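Side-chain contacts in VP5 (Halorubrum pleomorphic virus 2, PDB 6QGI), which serves as an envelope protein of a haloarchaeal pleomorphic virus and probably drives fusion of the viral envelope with the host cell membrane: residues T116-V121 and N159-T164; T108-F113 and T170-T175; S163-S168 and S190-P195; S57-N62 and K229-E234. One frame throughout, in Å; residues are numbered along the deposited sequence.

Contact 1: residues T116-V121 and N159-T164; sequences TWNESV and NPSGST
Asn-118 lies alongside Ser-161 through the nitrogen branch of its amide: ND2 comes within 3.6 Å of Ser-161 CB. This approach is van der Waals packing, since the amide's hydrogen bonds go to strand 176-186, with OD1 accepting from the N of Gly-180 and ND2 donating to the O of Ser-178. Two bonds at the two ends of the amide should fix its rotation, and Ser-161 packs against the group so held. One helical turn on, Val-121 points at the chain where strand 155-159 ends. Its CG1, anti to the backbone N (chi1 178°), meets the O of Asn-159 at 3.7 Å. The other methyl turns elsewhere: Val-121 CG2 sits 3.4 Å above the Trp-117 ring plane, offset toward its rim. Pro-160 to Ser-163 form a type II beta turn, closed by the bond from Ser-163 N to Pro-160 O (3.0 Å). Between the backbones a water donates to the O of Asn-118 (2.7 Å) and accepts from the N of Ser-161 (2.9 Å). With no direct hydrogen bond between 116-121 and 159-164, the contact depends on packing plus one bridging water, so its polar link is indirect.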
loop_
_atom_site.group_PDB
_atom_site.type_symbol
_atom_site.label_atom_id
_atom_site.label_comp_id
_atom_site.label_asym_id
_atom_site.label_seq_id
_atom_site.Cartn_x
_atom_site.Cartn_y
_atom_site.Cartn_z
ATOM N N THR A 116 -8.525 -1.914 -9.978
ATOM C CA THR A 116 -8.577 -1.269 -8.661
ATOM C C THR A 116 -9.419 0.007 -8.765
ATOM O O THR A 116 -10.225 0.260 -7.869
ATOM C CB THR A 116 -7.156 -0.987 -8.146
ATOM O OG1 THR A 116 -6.398 -2.192 -8.176
ATOM C CG2 THR A 116 -7.131 -0.403 -6.731
ATOM N N TRP A 117 -9.251 0.781 -9.869
ATOM C CA TRP A 117 -10.008 2.003 -10.162
ATOM C C TRP A 117 -11.450 1.634 -10.531
ATOM O O TRP A 117 -12.379 2.297 -10.069
ATOM C CB TRP A 117 -9.342 2.831 -11.293
ATOM C CG TRP A 117 -10.121 4.055 -11.710
ATOM C CD1 TRP A 117 -11.026 4.139 -12.727
ATOM C CD2 TRP A 117 -10.051 5.368 -11.129
ATOM N NE1 TRP A 117 -11.529 5.418 -12.812
ATOM C CE2 TRP A 117 -10.954 6.191 -11.840
ATOM C CE3 TRP A 117 -9.323 5.928 -10.068
ATOM C CZ2 TRP A 117 -11.141 7.545 -11.527
ATOM C CZ3 TRP A 117 -9.509 7.270 -9.763
ATOM C CH2 TRP A 117 -10.402 8.065 -10.494
ATOM N N ASN A 118 -11.632 0.584 -11.362
ATOM C CA ASN A 118 -12.940 0.093 -11.809
ATOM C C ASN A 118 -13.808 -0.354 -10.633
ATOM O O ASN A 118 -14.974 0.042 -10.572
ATOM C CB ASN A 118 -12.780 -1.033 -12.825
ATOM C CG ASN A 118 -12.322 -0.547 -14.173
ATOM O OD1 ASN A 118 -12.208 0.657 -14.417
ATOM N ND2 ASN A 118 -12.028 -1.474 -15.073
ATOM N N GLU A 119 -13.227 -1.095 -9.665
ATOM C CA GLU A 119 -13.938 -1.546 -8.463
ATOM C C GLU A 119 -14.370 -0.366 -7.600
ATOM O O GLU A 119 -15.423 -0.436 -6.967
ATOM C CB GLU A 119 -13.090 -2.526 -7.634
ATOM C CG GLU A 119 -13.923 -3.569 -6.901
ATOM C CD GLU A 119 -14.855 -4.425 -7.744
ATOM O OE1 GLU A 119 -14.492 -4.759 -8.894
ATOM O OE2 GLU A 119 -15.953 -4.767 -7.249
ATOM N N SER A 120 -13.582 0.719 -7.599
ATOM C CA SER A 120 -13.893 1.936 -6.852
ATOM C C SER A 120 -15.076 2.688 -7.493
ATOM O O SER A 120 -15.970 3.124 -6.771
ATOM C CB SER A 120 -12.672 2.847 -6.779
ATOM O OG SER A 120 -11.468 2.184 -6.439
ATOM N N VAL A 121 -15.080 2.822 -8.845
ATOM C CA VAL A 121 -16.134 3.503 -9.617
ATOM C C VAL A 121 -17.435 2.676 -9.536
ATOM O O VAL A 121 -18.504 3.257 -9.334
ATOM C CB VAL A 121 -15.712 3.797 -11.090
ATOM C CG1 VAL A 121 -16.842 4.458 -11.881
ATOM C CG2 VAL A 121 -14.462 4.667 -11.142
ATOM N N ASN A 159 -19.768 5.879 -13.932
ATOM C CA ASN A 159 -20.026 5.004 -15.071
ATOM C C ASN A 159 -19.075 3.805 -14.999
ATOM O O ASN A 159 -17.907 3.952 -15.359
ATOM C CB ASN A 159 -19.871 5.782 -16.373
ATOM C CG ASN A 159 -20.585 7.100 -16.348
ATOM O OD1 ASN A 159 -21.805 7.176 -16.512
ATOM N ND2 ASN A 159 -19.838 8.165 -16.140
ATOM N N PRO A 160 -19.525 2.637 -14.470
ATOM C CA PRO A 160 -18.611 1.485 -14.340
ATOM C C PRO A 160 -18.166 0.914 -15.682
ATOM O O PRO A 160 -18.857 1.108 -16.683
ATOM C CB PRO A 160 -19.441 0.444 -13.567
ATOM C CG PRO A 160 -20.597 1.177 -13.018
ATOM C CD PRO A 160 -20.869 2.301 -13.964
ATOM N N SER A 161 -17.022 0.192 -15.698
ATOM C CA SER A 161 -16.487 -0.453 -16.901
ATOM C C SER A 161 -17.602 -1.225 -17.615
ATOM O O SER A 161 -18.395 -1.917 -16.969
ATOM C CB SER A 161 -15.317 -1.370 -16.559
ATOM O OG SER A 161 -15.685 -2.422 -15.683
ATOM N N GLY A 162 -17.702 -1.012 -18.918
ATOM C CA GLY A 162 -18.746 -1.602 -19.743
ATOM C C GLY A 162 -19.784 -0.581 -20.164
ATOM O O GLY A 162 -20.314 -0.675 -21.275
ATOM N N SER A 163 -20.068 0.421 -19.284
ATOM C CA SER A 163 -21.027 1.508 -19.527
ATOM C C SER A 163 -20.619 2.355 -20.728
ATOM O O SER A 163 -19.431 2.422 -21.060
ATOM C CB SER A 163 -21.166 2.400 -18.300
ATOM O OG SER A 163 -21.722 1.683 -17.211
ATOM N N THR A 164 -21.606 3.003 -21.379
ATOM C CA THR A 164 -21.383 3.834 -22.568
ATOM C C THR A 164 -20.476 5.043 -22.278
ATOM O O THR A 164 -19.823 5.540 -23.201
ATOM C CB THR A 164 -22.712 4.280 -23.192
ATOM O OG1 THR A 164 -23.586 4.783 -22.183
ATOM C CG2 THR A 164 -23.389 3.160 -23.965
HETATM O O HOH W 1 -16.171 -0.297 -12.988
#

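Contact 2: residues T108-F113 and T170-T175; sequences TVQSNF and TLADGT
The Gln-110 amide is wedged at its oxygen end between Leu-171 and Ala-172. Leu-171 CA, CB and CD2 lie on one side of the amide plane, with CA 3.6 Å from Gln-110 OE1, and the Ala-172 methyl lies on the other, its CB 3.7 Å from the same OE1. Between them the N-H of Ala-172 comes in the carbonyl plane and uses a lone pair of Gln-110 OE1, at 3.0 Å and with an N-H...O angle of 160°. The group gets there because Gln-110 extends beyond CG (chi2 165°), carrying the amide outward from helix 91-133. Residues 170-175 link strand 167-170 to strand 176-186, which pair antiparallel, so this is the tip of a beta hairpin laid on the helix. Its type I turn, Leu-171 to Gly-174, is closed by Gly-174 N bonding to Leu-171 O (2.9 Å), while Leu-171 N bonds to Thr-175 O. Nearer the helix axis the contact turns apolar: Leu-171 CD2 packs on Gln-110 CB at 3.6 Å. Its other methyl, CD1, approaches Ser-111 OG (3.7 Å), whose hydroxyl is bonded back to the O of Thr-107 one turn earlier. The OG1 of that threonine also accepts from the N of Asp-173, adding a second polar link to the turn.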
loop_
_atom_site.group_PDB
_atom_site.type_symbol
_atom_site.label_atom_id
_atom_site.label_comp_id
_atom_site.label_asym_id
_atom_site.label_seq_id
_atom_site.Cartn_x
_atom_site.Cartn_y
_atom_site.Cartn_z
ATOM N N THR A 108 -0.484 -7.070 -17.277
ATOM C CA THR A 108 -0.875 -7.578 -15.959
ATOM C C THR A 108 -0.765 -6.459 -14.917
ATOM O O THR A 108 -1.580 -6.421 -14.004
ATOM C CB THR A 108 -0.037 -8.812 -15.588
ATOM O OG1 THR A 108 -0.136 -9.772 -16.641
ATOM C CG2 THR A 108 -0.484 -9.461 -14.293
ATOM N N VAL A 109 0.202 -5.533 -15.073
ATOM C CA VAL A 109 0.381 -4.402 -14.156
ATOM C C VAL A 109 -0.719 -3.374 -14.442
ATOM O O VAL A 109 -1.410 -2.972 -13.502
ATOM C CB VAL A 109 1.812 -3.787 -14.208
ATOM C CG1 VAL A 109 1.926 -2.548 -13.326
ATOM C CG2 VAL A 109 2.862 -4.817 -13.813
ATOM N N GLN A 110 -0.907 -2.980 -15.725
ATOM C CA GLN A 110 -1.942 -2.020 -16.148
ATOM C C GLN A 110 -3.345 -2.491 -15.770
ATOM O O GLN A 110 -4.136 -1.690 -15.277
ATOM C CB GLN A 110 -1.901 -1.782 -17.659
ATOM C CG GLN A 110 -0.706 -0.996 -18.164
ATOM C CD GLN A 110 -0.572 -1.122 -19.661
ATOM O OE1 GLN A 110 -0.773 -2.194 -20.252
ATOM N NE2 GLN A 110 -0.216 -0.029 -20.309
ATOM N N SER A 111 -3.645 -3.791 -15.993
ATOM C CA SER A 111 -4.942 -4.395 -15.680
ATOM C C SER A 111 -5.236 -4.325 -14.200
ATOM O O SER A 111 -6.338 -3.939 -13.839
ATOM C CB SER A 111 -5.011 -5.845 -16.152
ATOM O OG SER A 111 -4.802 -5.914 -17.552
ATOM N N ASN A 112 -4.257 -4.669 -13.343
ATOM C CA ASN A 112 -4.426 -4.634 -11.889
ATOM C C ASN A 112 -4.716 -3.226 -11.403
ATOM O O ASN A 112 -5.605 -3.043 -10.575
ATOM C CB ASN A 112 -3.197 -5.188 -11.182
ATOM C CG ASN A 112 -3.051 -6.681 -11.278
ATOM O OD1 ASN A 112 -4.024 -7.441 -11.350
ATOM N ND2 ASN A 112 -1.816 -7.136 -11.294
ATOM N N PHE A 113 -3.982 -2.234 -11.945
ATOM C CA PHE A 113 -4.114 -0.818 -11.626
ATOM C C PHE A 113 -5.492 -0.280 -12.043
ATOM O O PHE A 113 -6.099 0.489 -11.301
ATOM C CB PHE A 113 -2.982 -0.035 -12.312
ATOM C CG PHE A 113 -3.032 1.468 -12.179
ATOM C CD1 PHE A 113 -2.538 2.098 -11.048
ATOM C CD2 PHE A 113 -3.510 2.259 -13.216
ATOM C CE1 PHE A 113 -2.580 3.488 -10.930
ATOM C CE2 PHE A 113 -3.549 3.648 -13.097
ATOM C CZ PHE A 113 -3.076 4.253 -11.959
ATOM N N THR A 170 -6.266 0.796 -24.356
ATOM C CA THR A 170 -5.525 -0.238 -25.067
ATOM C C THR A 170 -4.317 -0.631 -24.206
ATOM O O THR A 170 -3.465 0.211 -23.912
ATOM C CB THR A 170 -5.136 0.228 -26.480
ATOM O OG1 THR A 170 -6.266 0.837 -27.113
ATOM C CG2 THR A 170 -4.603 -0.916 -27.345
ATOM N N LEU A 171 -4.260 -1.909 -23.797
ATOM C CA LEU A 171 -3.174 -2.450 -22.983
ATOM C C LEU A 171 -1.925 -2.684 -23.836
ATOM O O LEU A 171 -2.008 -2.643 -25.070
ATOM C CB LEU A 171 -3.628 -3.748 -22.292
ATOM C CG LEU A 171 -4.804 -3.606 -21.316
ATOM C CD1 LEU A 171 -5.487 -4.926 -21.070
ATOM C CD2 LEU A 171 -4.365 -2.999 -20.008
ATOM N N ALA A 172 -0.763 -2.912 -23.182
ATOM C CA ALA A 172 0.513 -3.163 -23.858
ATOM C C ALA A 172 0.416 -4.378 -24.774
ATOM O O ALA A 172 1.006 -4.390 -25.854
ATOM C CB ALA A 172 1.608 -3.363 -22.836
ATOM N N ASP A 173 -0.397 -5.369 -24.361
ATOM C CA ASP A 173 -0.722 -6.603 -25.078
ATOM C C ASP A 173 -1.406 -6.301 -26.408
ATOM O O ASP A 173 -1.372 -7.133 -27.319
ATOM C CB ASP A 173 -1.668 -7.464 -24.211
ATOM C CG ASP A 173 -1.433 -8.956 -24.269
ATOM O OD1 ASP A 173 -0.816 -9.427 -25.253
ATOM O OD2 ASP A 173 -1.869 -9.660 -23.333
ATOM N N GLY A 174 -2.039 -5.134 -26.492
ATOM C CA GLY A 174 -2.779 -4.709 -27.670
ATOM C C GLY A 174 -4.268 -4.931 -27.515
ATOM O O GLY A 174 -5.054 -4.477 -28.352
ATOM N N THR A 175 -4.664 -5.633 -26.429
ATOM C CA THR A 175 -6.066 -5.914 -26.089
ATOM C C THR A 175 -6.702 -4.649 -25.499
ATOM O O THR A 175 -5.977 -3.757 -25.046
ATOM C CB THR A 175 -6.168 -7.106 -25.117
ATOM O OG1 THR A 175 -5.476 -6.796 -23.908
ATOM C CG2 THR A 175 -5.646 -8.409 -25.712
#

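Contact 3: residues S163-S168 and S190-P195; sequences STDATS and SYYYDP
Asp-165 slants past the hydroxyl end of Tyr-192, overlapping its CE1-CZ-OH corner, with Asp-165 CB 3.7 Å from Tyr-192 CE1. Carboxylate and ring planes are only 7° apart, and Asp-165 OD1 lies 3.1 Å from Tyr-192 OH. Further along, Thr-167 and Asp-194 cross at about a right angle and are joined by a hydrogen bond, Thr-167 OG1 donating to Asp-194 OD2 at 3.0 Å. The hydroxyl meets that oxygen from above, 44° out of the carboxylate plane. Asp-194 is placed for this by a chi1 of 59°, which sets CG between the backbone N and the carbonyl carbon. Its other oxygen, OD1, bonds to the hydroxyl of Ser-197, so both oxygens of this buried carboxylate have a partner. No backbone hydrogen bond joins 163-168 to 190-195. Each instead pairs antiparallel with strand 176-186, Thr-167 with Val-179 and Tyr-193 with Val-182, so the side chains bridge the start of strand 167-170, with the turn before it, and the end of strand 189-193, with the residue after it. Tyr-192 also touches Glu-183 of the shared strand and Asn-159 of strand 155-159, while Pro-195 carries the chain onto helix 91-133 at Phe-113, Leu-114 and Trp-117.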
loop_
_atom_site.group_PDB
_atom_site.type_symbol
_atom_site.label_atom_id
_atom_site.label_comp_id
_atom_site.label_asym_id
_atom_site.label_seq_id
_atom_site.Cartn_x
_atom_site.Cartn_y
_atom_site.Cartn_z
ATOM N N SER A 163 -20.068 0.421 -19.284
ATOM C CA SER A 163 -21.027 1.508 -19.527
ATOM C C SER A 163 -20.619 2.355 -20.728
ATOM O O SER A 163 -19.431 2.422 -21.060
ATOM C CB SER A 163 -21.166 2.400 -18.300
ATOM O OG SER A 163 -21.722 1.683 -17.211
ATOM N N THR A 164 -21.606 3.003 -21.379
ATOM C CA THR A 164 -21.383 3.834 -22.568
ATOM C C THR A 164 -20.476 5.043 -22.278
ATOM O O THR A 164 -19.823 5.540 -23.201
ATOM C CB THR A 164 -22.712 4.280 -23.192
ATOM O OG1 THR A 164 -23.586 4.783 -22.183
ATOM C CG2 THR A 164 -23.389 3.160 -23.965
ATOM N N ASP A 165 -20.405 5.486 -21.008
ATOM C CA ASP A 165 -19.584 6.630 -20.631
ATOM C C ASP A 165 -18.250 6.202 -19.973
ATOM O O ASP A 165 -17.514 7.053 -19.463
ATOM C CB ASP A 165 -20.384 7.596 -19.751
ATOM C CG ASP A 165 -21.509 8.271 -20.512
ATOM O OD1 ASP A 165 -21.217 9.170 -21.331
ATOM O OD2 ASP A 165 -22.680 7.888 -20.301
ATOM N N ALA A 166 -17.912 4.898 -20.047
ATOM C CA ALA A 166 -16.636 4.357 -19.577
ATOM C C ALA A 166 -15.635 4.416 -20.729
ATOM O O ALA A 166 -16.008 4.160 -21.876
ATOM C CB ALA A 166 -16.809 2.929 -19.080
ATOM N N THR A 167 -14.379 4.795 -20.443
ATOM C CA THR A 167 -13.326 4.933 -21.464
ATOM C C THR A 167 -12.773 3.555 -21.851
ATOM O O THR A 167 -12.859 2.615 -21.068
ATOM C CB THR A 167 -12.208 5.871 -20.952
ATOM O OG1 THR A 167 -12.793 6.978 -20.264
ATOM C CG2 THR A 167 -11.311 6.401 -22.070
ATOM N N SER A 168 -12.238 3.434 -23.073
ATOM C CA SER A 168 -11.630 2.195 -23.549
ATOM C C SER A 168 -10.124 2.402 -23.630
ATOM O O SER A 168 -9.658 3.313 -24.319
ATOM C CB SER A 168 -12.215 1.780 -24.894
ATOM O OG SER A 168 -11.853 0.444 -25.201
ATOM N N SER A 190 -20.087 17.541 -19.821
ATOM C CA SER A 190 -19.798 16.717 -18.644
ATOM C C SER A 190 -18.306 16.432 -18.532
ATOM O O SER A 190 -17.619 16.361 -19.552
ATOM C CB SER A 190 -20.581 15.408 -18.689
ATOM O OG SER A 190 -21.978 15.646 -18.628
ATOM N N TYR A 191 -17.797 16.276 -17.301
ATOM C CA TYR A 191 -16.382 15.962 -17.079
ATOM C C TYR A 191 -16.241 14.507 -16.691
ATOM O O TYR A 191 -16.947 14.048 -15.797
ATOM C CB TYR A 191 -15.747 16.868 -16.002
ATOM C CG TYR A 191 -15.534 18.313 -16.405
ATOM C CD1 TYR A 191 -15.670 18.729 -17.724
ATOM C CD2 TYR A 191 -15.154 19.263 -15.457
ATOM C CE1 TYR A 191 -15.463 20.055 -18.095
ATOM C CE2 TYR A 191 -14.927 20.591 -15.822
ATOM C CZ TYR A 191 -15.082 20.982 -17.138
ATOM O OH TYR A 191 -14.875 22.293 -17.489
ATOM N N TYR A 192 -15.346 13.777 -17.364
ATOM C CA TYR A 192 -15.127 12.366 -17.073
ATOM C C TYR A 192 -13.710 12.163 -16.554
ATOM O O TYR A 192 -12.757 12.656 -17.157
ATOM C CB TYR A 192 -15.408 11.502 -18.313
ATOM C CG TYR A 192 -16.814 11.657 -18.856
ATOM C CD1 TYR A 192 -17.852 10.853 -18.400
ATOM C CD2 TYR A 192 -17.102 12.598 -19.843
ATOM C CE1 TYR A 192 -19.142 10.973 -18.914
ATOM C CE2 TYR A 192 -18.392 12.739 -20.353
ATOM C CZ TYR A 192 -19.409 11.923 -19.886
ATOM O OH TYR A 192 -20.683 12.053 -20.389
ATOM N N TYR A 193 -13.580 11.479 -15.409
ATOM C CA TYR A 193 -12.290 11.224 -14.771
ATOM C C TYR A 193 -11.956 9.755 -14.763
ATOM O O TYR A 193 -12.785 8.926 -14.388
ATOM C CB TYR A 193 -12.249 11.740 -13.318
ATOM C CG TYR A 193 -12.652 13.185 -13.111
ATOM C CD1 TYR A 193 -12.270 14.179 -14.007
ATOM C CD2 TYR A 193 -13.348 13.568 -11.965
ATOM C CE1 TYR A 193 -12.618 15.510 -13.800
ATOM C CE2 TYR A 193 -13.671 14.901 -11.735
ATOM C CZ TYR A 193 -13.306 15.866 -12.652
ATOM O OH TYR A 193 -13.667 17.167 -12.432
ATOM N N ASP A 194 -10.711 9.445 -15.124
ATOM C CA ASP A 194 -10.155 8.096 -15.136
ATOM C C ASP A 194 -8.633 8.228 -14.881
ATOM O O ASP A 194 -8.118 9.345 -14.986
ATOM C CB ASP A 194 -10.499 7.361 -16.462
ATOM C CG ASP A 194 -10.024 8.019 -17.740
ATOM O OD1 ASP A 194 -9.416 9.077 -17.664
ATOM O OD2 ASP A 194 -10.244 7.454 -18.807
ATOM N N PRO A 195 -7.886 7.156 -14.528
ATOM C CA PRO A 195 -6.445 7.326 -14.259
ATOM C C PRO A 195 -5.605 7.819 -15.456
ATOM O O PRO A 195 -4.506 8.333 -15.237
ATOM C CB PRO A 195 -5.997 5.927 -13.834
ATOM C CG PRO A 195 -7.222 5.227 -13.425
ATOM C CD PRO A 195 -8.304 5.763 -14.292
#

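Contact 4: residues S57-N62 and K229-E234; sequences STIVDN and KPIYDE
This is apolar packing between two helices far apart in sequence, in which Ile-231 of helix 225-253 reaches over to the C-terminal part of helix 37-60. Ile-231 CD1, the end methyl, lies 3.8 Å from Ile-59 CG2, 3.8 Å from Val-60 CA and 3.4 Å from the O of Ile-59. A chi2 of 159° extends the Ile-231 chain, which brings CD1 up to the backbone as well as to the neighbouring side chain. Ile-59 contributes its CG2 branch, while Val-60 points away and offers chiefly its backbone. The receiving helix has a wider, pi-type turn here, followed by Asn-62, whose ND2 donates to two carbonyls, the O of Ser-57 and the O of Thr-58, each at 3.0 Å. Both acceptors lie close to the Asn-62 amide plane. On helix 225-253, Lys-229 NZ forms a salt bridge with Asp-233 OD1 (2.8 Å) and also bonds to the O of Met-196. Phe-113 touches both Ile-59 and Ile-231, so helix 91-133 joins the cluster. The polar groups of Asn-62, Lys-229 and Asp-233 thus bond elsewhere, and cohesion across this interface comes from dispersion and burial of aliphatic surface, with no directional bond.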
loop_
_atom_site.group_PDB
_atom_site.type_symbol
_atom_site.label_atom_id
_atom_site.label_comp_id
_atom_site.label_asym_id
_atom_site.label_seq_id
_atom_site.Cartn_x
_atom_site.Cartn_y
_atom_site.Cartn_z
ATOM N N SER A 57 -3.091 1.616 0.001
ATOM C CA SER A 57 -2.282 0.466 0.417
ATOM C C SER A 57 -1.657 -0.249 -0.759
ATOM O O SER A 57 -0.565 -0.801 -0.632
ATOM C CB SER A 57 -3.118 -0.527 1.216
ATOM O OG SER A 57 -3.671 0.076 2.371
ATOM N N THR A 58 -2.352 -0.251 -1.905
ATOM C CA THR A 58 -1.878 -0.949 -3.081
ATOM C C THR A 58 -1.294 -0.009 -4.135
ATOM O O THR A 58 -0.127 -0.163 -4.476
ATOM C CB THR A 58 -2.986 -1.831 -3.686
ATOM O OG1 THR A 58 -4.118 -1.020 -4.012
ATOM C CG2 THR A 58 -3.397 -2.988 -2.770
ATOM N N ILE A 59 -2.073 0.961 -4.640
ATOM C CA ILE A 59 -1.622 1.801 -5.753
ATOM C C ILE A 59 -1.174 3.238 -5.386
ATOM O O ILE A 59 -0.063 3.617 -5.760
ATOM C CB ILE A 59 -2.752 1.850 -6.820
ATOM C CG1 ILE A 59 -2.908 0.489 -7.535
ATOM C CG2 ILE A 59 -2.512 2.980 -7.823
ATOM C CD1 ILE A 59 -4.095 0.389 -8.372
ATOM N N VAL A 60 -2.046 4.036 -4.747
ATOM C CA VAL A 60 -1.843 5.466 -4.507
ATOM C C VAL A 60 -0.609 5.763 -3.643
ATOM O O VAL A 60 0.133 6.677 -3.995
ATOM C CB VAL A 60 -3.124 6.147 -3.938
ATOM C CG1 VAL A 60 -2.956 7.657 -3.802
ATOM C CG2 VAL A 60 -4.334 5.838 -4.820
ATOM N N ASP A 61 -0.368 5.012 -2.557
ATOM C CA ASP A 61 0.779 5.294 -1.680
ATOM C C ASP A 61 2.106 4.712 -2.183
ATOM O O ASP A 61 3.149 5.052 -1.631
ATOM C CB ASP A 61 0.501 4.810 -0.246
ATOM C CG ASP A 61 -0.326 5.768 0.598
ATOM O OD1 ASP A 61 -0.836 6.768 0.039
ATOM O OD2 ASP A 61 -0.460 5.518 1.826
ATOM N N ASN A 62 2.084 3.883 -3.241
ATOM C CA ASN A 62 3.305 3.255 -3.743
ATOM C C ASN A 62 3.527 3.557 -5.231
ATOM O O ASN A 62 3.415 2.668 -6.072
ATOM C CB ASN A 62 3.266 1.733 -3.486
ATOM C CG ASN A 62 2.693 1.337 -2.141
ATOM O OD1 ASN A 62 3.138 1.790 -1.094
ATOM N ND2 ASN A 62 1.680 0.493 -2.149
ATOM N N LYS A 229 -3.272 9.763 -12.099
ATOM C CA LYS A 229 -2.617 10.237 -13.326
ATOM C C LYS A 229 -1.071 10.178 -13.224
ATOM O O LYS A 229 -0.473 9.660 -14.171
ATOM C CB LYS A 229 -3.091 11.652 -13.716
ATOM C CG LYS A 229 -2.423 12.249 -14.954
ATOM C CD LYS A 229 -2.706 11.456 -16.217
ATOM C CE LYS A 229 -2.257 12.193 -17.449
ATOM N NZ LYS A 229 -2.186 11.283 -18.623
ATOM N N PRO A 230 -0.388 10.638 -12.136
ATOM C CA PRO A 230 1.081 10.512 -12.099
ATOM C C PRO A 230 1.552 9.054 -12.125
ATOM O O PRO A 230 2.574 8.779 -12.754
ATOM C CB PRO A 230 1.469 11.188 -10.778
ATOM C CG PRO A 230 0.314 12.040 -10.424
ATOM C CD PRO A 230 -0.876 11.282 -10.900
ATOM N N ILE A 231 0.809 8.126 -11.464
ATOM C CA ILE A 231 1.152 6.695 -11.428
ATOM C C ILE A 231 0.991 6.095 -12.837
ATOM O O ILE A 231 1.887 5.372 -13.275
ATOM C CB ILE A 231 0.358 5.894 -10.360
ATOM C CG1 ILE A 231 0.510 6.531 -8.974
ATOM C CG2 ILE A 231 0.808 4.424 -10.328
ATOM C CD1 ILE A 231 -0.543 6.168 -7.994
ATOM N N TYR A 232 -0.124 6.417 -13.549
ATOM C CA TYR A 232 -0.373 5.950 -14.918
ATOM C C TYR A 232 0.734 6.434 -15.869
ATOM O O TYR A 232 1.251 5.630 -16.642
ATOM C CB TYR A 232 -1.762 6.392 -15.453
ATOM C CG TYR A 232 -1.888 6.227 -16.957
ATOM C CD1 TYR A 232 -2.080 4.972 -17.527
ATOM C CD2 TYR A 232 -1.698 7.312 -17.815
ATOM C CE1 TYR A 232 -2.106 4.800 -18.909
ATOM C CE2 TYR A 232 -1.719 7.150 -19.200
ATOM C CZ TYR A 232 -1.931 5.893 -19.744
ATOM O OH TYR A 232 -1.965 5.726 -21.110
ATOM N N ASP A 233 1.047 7.754 -15.838
ATOM C CA ASP A 233 2.055 8.416 -16.676
ATOM C C ASP A 233 3.432 7.794 -16.497
ATOM O O ASP A 233 4.102 7.550 -17.500
ATOM C CB ASP A 233 2.124 9.926 -16.379
ATOM C CG ASP A 233 0.995 10.754 -16.957
ATOM O OD1 ASP A 233 0.246 10.226 -17.808
ATOM O OD2 ASP A 233 0.870 11.940 -16.568
ATOM N N GLU A 234 3.844 7.529 -15.235
ATOM C CA GLU A 234 5.123 6.894 -14.896
ATOM C C GLU A 234 5.126 5.443 -15.393
ATOM O O GLU A 234 6.141 4.992 -15.919
ATOM C CB GLU A 234 5.393 6.961 -13.379
ATOM C CG GLU A 234 6.842 6.702 -12.990
ATOM C CD GLU A 234 7.171 6.839 -11.513
ATOM O OE1 GLU A 234 6.730 7.829 -10.886
ATOM O OE2 GLU A 234 7.897 5.963 -10.987
#

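Contacts 2 and 4 are buried, contacts 1 and 3 partly so; the centre of contact 4 lies about 10 Å from the centre of the chain, against 20 to 25 Å for the centres of the rest. Chemistry varies with place, though not simply with burial: contact 4 is aliphatic, contact 2 combines leucine packing with a hydrogen bond to a glutamine amide, contact 1 pairs packing with a bridging water, and contact 3 is carried by hydroxyls and carboxylates. Contacts 1 and 2 set two loops of the small antiparallel sheet on helix 91-133, and contact 3 adds side-chain links between two of that sheet's strands. Thr-116, packing on Ile-59, joins contact 1 to contact 4.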